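Local coordinates for xylulokinase (Brucella ovis, PDB 5VM1), which probably phosphorylates D-xylulose to D-xylulose 5-phosphate with ATP, as a member of the FGGY family of carbohydrate kinases, at residues T253-P256 against G257-F260; A271-G274 against A275-K279; A245-A248 against C249-T253; D119-P122 against A123-A126. All coordinates share one frame; numbering follows the deposited sequence.

Interaction 1 of 4, residues T253-P256 against G257-F260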
loop_
_atom_site.group_PDB
_atom_site.type_symbol
_atom_site.label_atom_id
_atom_site.label_comp_id
_atom_site.label_asym_id
_atom_site.label_seq_id
_atom_site.Cartn_x
_atom_site.Cartn_y
_atom_site.Cartn_z
ATOM N N THR A 253 2.530 -10.354 7.928
ATOM C CA THR A 253 3.405 -9.306 8.441
ATOM C C THR A 253 2.648 -8.444 9.457
ATOM O O THR A 253 2.206 -7.335 9.180
ATOM C CB THR A 253 3.941 -8.472 7.293
ATOM O OG1 THR A 253 4.372 -9.348 6.256
ATOM C CG2 THR A 253 5.102 -7.654 7.765
ATOM N N VAL A 254 2.476 -9.000 10.655
ATOM C CA VAL A 254 1.706 -8.330 11.696
ATOM C C VAL A 254 2.453 -8.288 13.032
ATOM O O VAL A 254 2.069 -7.540 13.940
ATOM C CB VAL A 254 0.331 -9.001 11.846
ATOM C CG1 VAL A 254 -0.449 -8.886 10.568
ATOM C CG2 VAL A 254 0.505 -10.450 12.201
ATOM N N LYS A 255 3.579 -9.122 13.182
ATOM C CA LYS A 255 4.294 -9.036 14.464
ATOM C C LYS A 255 5.460 -8.062 14.379
ATOM O O LYS A 255 6.012 -7.846 13.295
ATOM C CB LYS A 255 4.836 -10.403 14.888
ATOM C CG LYS A 255 3.773 -11.410 15.327
ATOM C CD LYS A 255 4.379 -12.596 16.066
ATOM C CE LYS A 255 5.090 -13.583 15.146
ATOM N NZ LYS A 255 5.359 -14.881 15.884
ATOM N N PRO A 256 5.828 -7.437 15.499
ATOM C CA PRO A 256 6.903 -6.436 15.466
ATOM C C PRO A 256 8.208 -6.972 14.895
ATOM O O PRO A 256 8.686 -8.055 15.257
ATOM C CB PRO A 256 7.052 -6.025 16.934
ATOM C CG PRO A 256 5.735 -6.273 17.530
ATOM C CD PRO A 256 5.030 -7.335 16.727
ATOM N N GLY A 257 8.800 -6.166 14.015
ATOM C CA GLY A 257 10.043 -6.502 13.364
ATOM C C GLY A 257 9.904 -7.346 12.124
ATOM O O GLY A 257 10.915 -7.579 11.439
ATOM N N HIS A 258 8.700 -7.844 11.839
ATOM C CA HIS A 258 8.424 -8.555 10.604
ATOM C C HIS A 258 8.162 -7.570 9.481
ATOM O O HIS A 258 7.430 -6.590 9.655
ATOM C CB HIS A 258 7.234 -9.487 10.784
ATOM C CG HIS A 258 7.567 -10.723 11.556
ATOM N ND1 HIS A 258 7.420 -11.990 11.031
ATOM C CD2 HIS A 258 8.057 -10.886 12.808
ATOM C CE1 HIS A 258 7.803 -12.881 11.928
ATOM N NE2 HIS A 258 8.191 -12.236 13.015
ATOM N N ALA A 259 8.764 -7.829 8.321
ATOM C CA ALA A 259 8.714 -6.868 7.233
ATOM C C ALA A 259 8.591 -7.559 5.882
ATOM O O ALA A 259 9.040 -8.691 5.685
ATOM C CB ALA A 259 9.946 -5.948 7.254
ATOM N N PHE A 260 7.953 -6.865 4.947
ATOM C CA PHE A 260 7.997 -7.273 3.562
ATOM C C PHE A 260 8.466 -6.109 2.704
ATOM O O PHE A 260 8.186 -4.943 2.990
ATOM C CB PHE A 260 6.641 -7.812 3.061
ATOM C CG PHE A 260 5.583 -6.753 2.805
ATOM C CD1 PHE A 260 5.660 -5.900 1.711
ATOM C CD2 PHE A 260 4.437 -6.698 3.596
ATOM C CE1 PHE A 260 4.666 -4.952 1.469
ATOM C CE2 PHE A 260 3.431 -5.768 3.352
ATOM C CZ PHE A 260 3.539 -4.895 2.285
#
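Lys-255 and His-258 close a type II beta turn that carries the chain from the loop after helix 243-251 into strand 259-263 of the large mixed sheet, within the actin-like ATPase fold of the FGGY kinases. The turn nearly reverses the chain, the runs 253-256 and 257-260 heading 159° apart. It is shut by one backbone hydrogen bond, His-258 N to Lys-255 O, 3.1 Å long. Pro-256 and Gly-257 occupy the corners, and the positive phi of Gly-257 (85°) is the value expected at the third position of such a turn. Beyond the corner the side chains of Lys-255 and His-258 run side by side in the same direction, with Lys-255 CB 3.9 Å from His-258 CD2 and Lys-255 CE 4.0 Å from His-258 NE2. The imidazole also turns an edge, near its own plane, to the carbonyl oxygen of Pro-256. Deeper in, Thr-253 has its methyl anti to the backbone N, which lays CG2 against the His-258 carbonyl, 3.2 Å from its O. Phe-260 is buried, its ring nearly parallel to that of Phe-270 on the next strand and its CE2 edge against the Ala-248 methyl. Thr-253 crosses it at about a right angle, its OG1 lying in the ring plane at the edge, 3.8 Å from Phe-260 CD2.

Interaction 2 of 4, residues A271-G274 against A275-K279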
loop_
_atom_site.group_PDB
_atom_site.type_symbol
_atom_site.label_atom_id
_atom_site.label_comp_id
_atom_site.label_asym_id
_atom_site.label_seq_id
_atom_site.Cartn_x
_atom_site.Cartn_y
_atom_site.Cartn_z
ATOM N N ALA A 271 6.861 -2.587 7.566
ATOM C CA ALA A 271 7.256 -3.177 8.827
ATOM C C ALA A 271 6.118 -3.035 9.827
ATOM O O ALA A 271 5.600 -1.929 10.033
ATOM C CB ALA A 271 8.527 -2.494 9.350
ATOM N N ALA A 272 5.746 -4.145 10.462
ATOM C CA ALA A 272 4.747 -4.099 11.518
ATOM C C ALA A 272 5.388 -3.667 12.835
ATOM O O ALA A 272 6.526 -4.051 13.133
ATOM C CB ALA A 272 4.074 -5.457 11.658
ATOM N N ASN A 273 4.654 -2.846 13.615
ATOM C CA ASN A 273 5.121 -2.283 14.888
ATOM C C ASN A 273 4.207 -2.612 16.073
ATOM O O ASN A 273 2.974 -2.610 15.953
ATOM C CB ASN A 273 5.248 -0.748 14.852
ATOM C CG ASN A 273 6.153 -0.229 13.747
ATOM O OD1 ASN A 273 5.939 0.867 13.239
ATOM N ND2 ASN A 273 7.161 -1.007 13.373
ATOM N N GLY A 274 4.816 -2.802 17.244
ATOM C CA GLY A 274 4.093 -2.960 18.495
ATOM C C GLY A 274 3.630 -1.669 19.140
ATOM O O GLY A 274 2.880 -1.707 20.123
ATOM N N ALA A 275 4.069 -0.529 18.605
ATOM C CA ALA A 275 3.647 0.780 19.072
ATOM C C ALA A 275 3.624 1.750 17.896
ATOM O O ALA A 275 4.008 1.412 16.772
ATOM C CB ALA A 275 4.571 1.303 20.178
ATOM N N TYR A 276 3.098 2.947 18.160
ATOM C CA TYR A 276 3.109 4.029 17.186
ATOM C C TYR A 276 4.495 4.662 17.165
ATOM O O TYR A 276 4.945 5.226 18.168
ATOM C CB TYR A 276 2.024 5.040 17.524
ATOM C CG TYR A 276 2.118 6.363 16.801
ATOM C CD1 TYR A 276 1.988 6.458 15.411
ATOM C CD2 TYR A 276 2.312 7.530 17.528
ATOM C CE1 TYR A 276 2.048 7.705 14.782
ATOM C CE2 TYR A 276 2.389 8.734 16.928
ATOM C CZ TYR A 276 2.257 8.835 15.573
ATOM O OH TYR A 276 2.349 10.100 15.060
ATOM N N GLN A 277 5.166 4.581 16.021
ATOM C CA GLN A 277 6.583 4.920 15.903
ATOM C C GLN A 277 6.798 5.853 14.714
ATOM O O GLN A 277 7.386 5.470 13.697
ATOM C CB GLN A 277 7.402 3.637 15.767
ATOM C CG GLN A 277 7.058 2.623 16.818
ATOM C CD GLN A 277 7.831 1.347 16.671
ATOM O OE1 GLN A 277 7.383 0.282 17.103
ATOM N NE2 GLN A 277 9.003 1.437 16.065
ATOM N N PRO A 278 6.381 7.106 14.832
ATOM C CA PRO A 278 6.508 8.018 13.700
ATOM C C PRO A 278 7.935 8.498 13.491
ATOM O O PRO A 278 8.741 8.603 14.418
ATOM C CB PRO A 278 5.603 9.187 14.100
ATOM C CG PRO A 278 5.704 9.214 15.590
ATOM C CD PRO A 278 5.757 7.760 15.997
ATOM N N LYS A 279 8.217 8.843 12.257
ATOM C CA LYS A 279 9.484 9.460 11.924
ATOM C C LYS A 279 9.291 10.258 10.643
ATOM O O LYS A 279 9.948 9.982 9.636
ATOM C CB LYS A 279 10.579 8.404 11.746
ATOM C CG LYS A 279 12.010 8.917 11.948
ATOM C CD LYS A 279 12.168 9.417 13.341
ATOM C CE LYS A 279 13.586 9.343 13.844
ATOM N NZ LYS A 279 13.539 9.450 15.338
HETATM O O HOH W 1 4.041 3.049 13.774
HETATM O O HOH W 2 7.531 -2.419 16.989
#
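Between Asn-273 and Ala-275 the backbone bends at Gly-274 (phi -81°, psi -8°), so that the chain leaves strand 267-273 and the carbonyl of Ala-275 comes back to lie 3.1 Å (its O) from Asn-273 CB. Two residues on, Gln-277 returns toward the strand end and lays its amide over that of Asn-273. The two amide planes are stacked only 21° apart, with Gln-277 CD 3.7 Å from Asn-273 CG and Gln-277 OE1 3.3 Å from Asn-273 CB. The glutamine chain is extended beyond CG, which carries its amide as far as the asparagine. No direct hydrogen bond links 271-274 with 275-279; two waters do so instead. One gives a hydrogen to Asn-273 OD1 at 2.9 Å and accepts from Gln-277 N at 2.9 Å, with a weak third bond to Ala-275 O. The other accepts from Gly-274 N at 2.8 Å and donates to Gln-277 OE1 at 2.7 Å, so each water joins the strand end to the returning loop. The remaining ends of both amides are engaged elsewhere: Gln-277 NE2 donates to Ala-392 O, and Asn-273 ND2 to Gln-297 OE1 on neighbouring strand 295-301. Farther out, Pro-278 CD sits over the centre of one face of the Tyr-276 ring, whose plane also meets Trp-295 at an angle. The whole is a water-bridged exit from a strand inside the mixed sheet of the C-terminal FGGY domain, at the start of the loop to strand 285-288.

Interaction 3 of 4, residues A245-A248 against C249-T253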
loop_
_atom_site.group_PDB
_atom_site.type_symbol
_atom_site.label_atom_id
_atom_site.label_comp_id
_atom_site.label_asym_id
_atom_site.label_seq_id
_atom_site.Cartn_x
_atom_site.Cartn_y
_atom_site.Cartn_z
ATOM N N ALA A 245 -1.938 -2.432 4.537
ATOM C CA ALA A 245 -2.204 -3.197 5.746
ATOM C C ALA A 245 -2.973 -4.480 5.426
ATOM O O ALA A 245 -2.788 -5.506 6.089
ATOM C CB ALA A 245 -2.967 -2.324 6.741
ATOM N N ALA A 246 -3.864 -4.438 4.427
ATOM C CA ALA A 246 -4.543 -5.663 4.009
ATOM C C ALA A 246 -3.553 -6.671 3.462
ATOM O O ALA A 246 -3.560 -7.847 3.841
ATOM C CB ALA A 246 -5.576 -5.350 2.931
ATOM N N SER A 247 -2.672 -6.204 2.583
ATOM C CA SER A 247 -1.646 -7.049 1.987
ATOM C C SER A 247 -0.784 -7.690 3.062
ATOM O O SER A 247 -0.508 -8.895 3.015
ATOM C CB SER A 247 -0.806 -6.186 1.049
ATOM O OG SER A 247 -0.220 -6.945 0.042
ATOM N N ALA A 248 -0.400 -6.898 4.073
ATOM C CA ALA A 248 0.419 -7.396 5.176
ATOM C C ALA A 248 -0.303 -8.467 5.994
ATOM O O ALA A 248 0.324 -9.440 6.430
ATOM C CB ALA A 248 0.835 -6.236 6.081
ATOM N N CYS A 249 -1.623 -8.318 6.197
ATOM C CA CYS A 249 -2.401 -9.383 6.831
ATOM C C CYS A 249 -2.416 -10.637 5.981
ATOM O O CYS A 249 -2.366 -11.747 6.508
ATOM C CB CYS A 249 -3.840 -8.943 7.089
ATOM S SG CYS A 249 -4.069 -7.764 8.417
ATOM N N GLY A 250 -2.471 -10.486 4.657
ATOM C CA GLY A 250 -2.379 -11.653 3.795
ATOM C C GLY A 250 -1.023 -12.325 3.868
ATOM O O GLY A 250 -0.919 -13.540 3.701
ATOM N N MET A 251 0.026 -11.552 4.127
ATOM C CA MET A 251 1.387 -12.058 4.139
ATOM C C MET A 251 1.855 -12.538 5.503
ATOM O O MET A 251 2.923 -13.152 5.582
ATOM C CB MET A 251 2.349 -10.968 3.689
ATOM C CG MET A 251 3.623 -11.532 3.131
ATOM S SD MET A 251 3.355 -11.628 1.379
ATOM C CE MET A 251 3.018 -9.850 1.162
ATOM N N GLY A 252 1.093 -12.294 6.569
ATOM C CA GLY A 252 1.554 -12.597 7.910
ATOM C C GLY A 252 2.462 -11.547 8.513
ATOM O O GLY A 252 3.111 -11.819 9.534
ATOM N N THR A 253 2.530 -10.354 7.928
ATOM C CA THR A 253 3.405 -9.306 8.441
ATOM C C THR A 253 2.648 -8.444 9.457
ATOM O O THR A 253 2.206 -7.335 9.180
ATOM C CB THR A 253 3.941 -8.472 7.293
ATOM O OG1 THR A 253 4.372 -9.348 6.256
ATOM C CG2 THR A 253 5.102 -7.654 7.765
#
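Met-251 folds back over the last turn of helix 243-251, toward Ser-247 and Ala-248. Its CB rests between two carbonyls, 3.6 Å from Ser-247 O and 3.7 Å from Ala-248 O. CG sits beside the carbonyl carbon of Met-251 itself, and bends at chi2 and chi3 then swing SD round and bring CE back to 4.1 Å from Ser-247 O; the same methyl also approaches the Phe-260 ring. Along the backbone, Cys-249 N bonds to Ala-245 O and Gly-250 N to Ala-246 O in regular helical spacing. Met-251 N bonds to Ser-247 O (2.9 Å) and only weakly to Ala-248 O. Ala-248 O instead takes its stronger bond from Thr-253 N, 2.8 Å, spanning Gly-252, where phi turns positive (82°). The Ala-248 methyl lies 4.0 Å (its CB) from Thr-253 CB and also packs on Phe-270 and His-289, while Ala-246 and Cys-249 reach helix 433-446. A bond from the sixth residue back to the first, over a positive-phi glycine, is consistent with a Schellman-type C-cap, here ending the buried helix that begins at Asp-243, the predicted proton acceptor.

Interaction 4 of 4, residues D119-P122 against A123-A126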
loop_
_atom_site.group_PDB
_atom_site.type_symbol
_atom_site.label_atom_id
_atom_site.label_comp_id
_atom_site.label_asym_id
_atom_site.label_seq_id
_atom_site.Cartn_x
_atom_site.Cartn_y
_atom_site.Cartn_z
ATOM N N ASP A 119 1.055 20.554 5.407
ATOM C CA ASP A 119 2.288 19.955 5.917
ATOM C C ASP A 119 3.095 20.947 6.746
ATOM O O ASP A 119 3.805 20.535 7.673
ATOM C CB ASP A 119 3.149 19.403 4.767
ATOM C CG ASP A 119 4.235 18.453 5.257
ATOM O OD1 ASP A 119 3.904 17.342 5.715
ATOM O OD2 ASP A 119 5.424 18.828 5.226
ATOM N N ALA A 120 3.005 22.245 6.429
ATOM C CA ALA A 120 3.771 23.267 7.138
ATOM C C ALA A 120 3.175 23.620 8.497
ATOM O O ALA A 120 3.850 24.247 9.317
ATOM C CB ALA A 120 3.896 24.513 6.273
ATOM N N ASP A 121 1.959 23.209 8.756
ATOM C CA ASP A 121 1.297 23.358 10.028
ATOM C C ASP A 121 1.795 22.230 10.914
ATOM O O ASP A 121 1.476 21.054 10.666
ATOM C CB ASP A 121 -0.214 23.307 9.809
ATOM C CG ASP A 121 -1.015 23.634 11.050
ATOM O OD1 ASP A 121 -0.503 23.451 12.181
ATOM O OD2 ASP A 121 -2.183 24.056 10.872
ATOM N N PRO A 122 2.596 22.548 11.939
ATOM C CA PRO A 122 3.209 21.492 12.760
ATOM C C PRO A 122 2.209 20.554 13.445
ATOM O O PRO A 122 2.627 19.502 13.959
ATOM C CB PRO A 122 4.043 22.286 13.785
ATOM C CG PRO A 122 3.482 23.628 13.780
ATOM C CD PRO A 122 3.022 23.883 12.384
ATOM N N ALA A 123 0.913 20.887 13.464
ATOM C CA ALA A 123 -0.058 19.997 14.089
ATOM C C ALA A 123 -0.180 18.677 13.321
ATOM O O ALA A 123 -0.375 17.612 13.923
ATOM C CB ALA A 123 -1.412 20.700 14.186
ATOM N N PHE A 124 -0.020 18.720 12.000
ATOM C CA PHE A 124 -0.286 17.539 11.199
ATOM C C PHE A 124 0.765 16.447 11.396
ATOM O O PHE A 124 0.411 15.261 11.467
ATOM C CB PHE A 124 -0.425 17.932 9.740
ATOM C CG PHE A 124 -1.774 18.457 9.397
ATOM C CD1 PHE A 124 -2.812 17.586 9.090
ATOM C CD2 PHE A 124 -2.018 19.826 9.392
ATOM C CE1 PHE A 124 -4.067 18.069 8.751
ATOM C CE2 PHE A 124 -3.265 20.325 9.072
ATOM C CZ PHE A 124 -4.297 19.439 8.741
ATOM N N ARG A 125 2.062 16.780 11.445
ATOM C CA ARG A 125 2.967 15.663 11.729
ATOM C C ARG A 125 2.910 15.236 13.178
ATOM O O ARG A 125 3.159 14.061 13.478
ATOM C CB ARG A 125 4.413 15.934 11.362
ATOM C CG ARG A 125 5.075 17.035 12.089
ATOM C CD ARG A 125 5.519 17.958 11.016
ATOM N NE ARG A 125 4.918 17.504 9.768
ATOM C CZ ARG A 125 5.606 16.999 8.771
ATOM N NH1 ARG A 125 6.915 16.904 8.884
ATOM N NH2 ARG A 125 4.972 16.605 7.687
ATOM N N ALA A 126 2.628 16.173 14.088
ATOM C CA ALA A 126 2.535 15.815 15.493
ATOM C C ALA A 126 1.352 14.883 15.738
ATOM O O ALA A 126 1.475 13.889 16.462
ATOM C CB ALA A 126 2.445 17.075 16.331
#
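Arg-125 turns one face of its guanidinium to the backbone O of Asp-119, while the Asp-119 carboxylate stands almost square to it, the two planes 89° apart. A salt bridge between Asp-119 OD1 and Arg-125 NH2 is modelled, but the atoms are placed implausibly close and its exact geometry is doubtful. The arginine chain bends at chi2 and chi3, which turns its end back toward Asp-119, in the preceding helix. Asp-119 OD1 also accepts from Val-132 N. The Phe-124 ring has Asp-121 O at its edge and in its plane, 3.9 Å from Phe-124 CD2, and the same CD2 lies 3.9 Å from Asp-121 CB. The Phe-124 side chain also touches Leu-197 and Val-132. Between these groups the chain passes from helix 112-120 into helix 122-128, and Asp-121 is the N-cap of the second. With its CG set beside its own carbonyl carbon, OD1 reaches forward to Ala-123 N, 3.2 Å away, in a nearly straight bond (167°) that makes an Asx turn. The N-H meets that oxygen from above the carboxylate, 37° out of its plane. The main-chain carbonyl of Asp-121 is used too: Phe-124 N donates to Asp-121 O at 3.1 Å. Farther along, Ala-126 N reaches Pro-122 O in a weak bond of 3.3 Å. Asp-121 OD2, the other carboxylate oxygen, forms a salt bridge with Lys-200 NZ at the end of helix 195-200, and the methyl of Ala-123 touches that helix at Glu-196 and Leu-197.

Interactions 3 and 1 follow directly on one another, sharing Thr-253: the buried end of helix 243-251 passes into the partly exposed turn that opens strand 259-263. Interaction 2 lies on the adjacent antiparallel strand, and probable backbone bonds from Ala-272 to Gly-257 and His-258 tie it to interaction 1. Interaction 4 stands apart on the surface of the N-terminal half, its centre about 28 Å from that of interaction 1, and Tyr-276 OH of interaction 2 comes near it, at Ala-126 O. The chemistry follows this placing: mainly small or sulfur-containing side chains and backbone bonds in interaction 3, a turn bond with aliphatic-aromatic contacts in interaction 1, water and amides in interaction 2, charged groups in interaction 4.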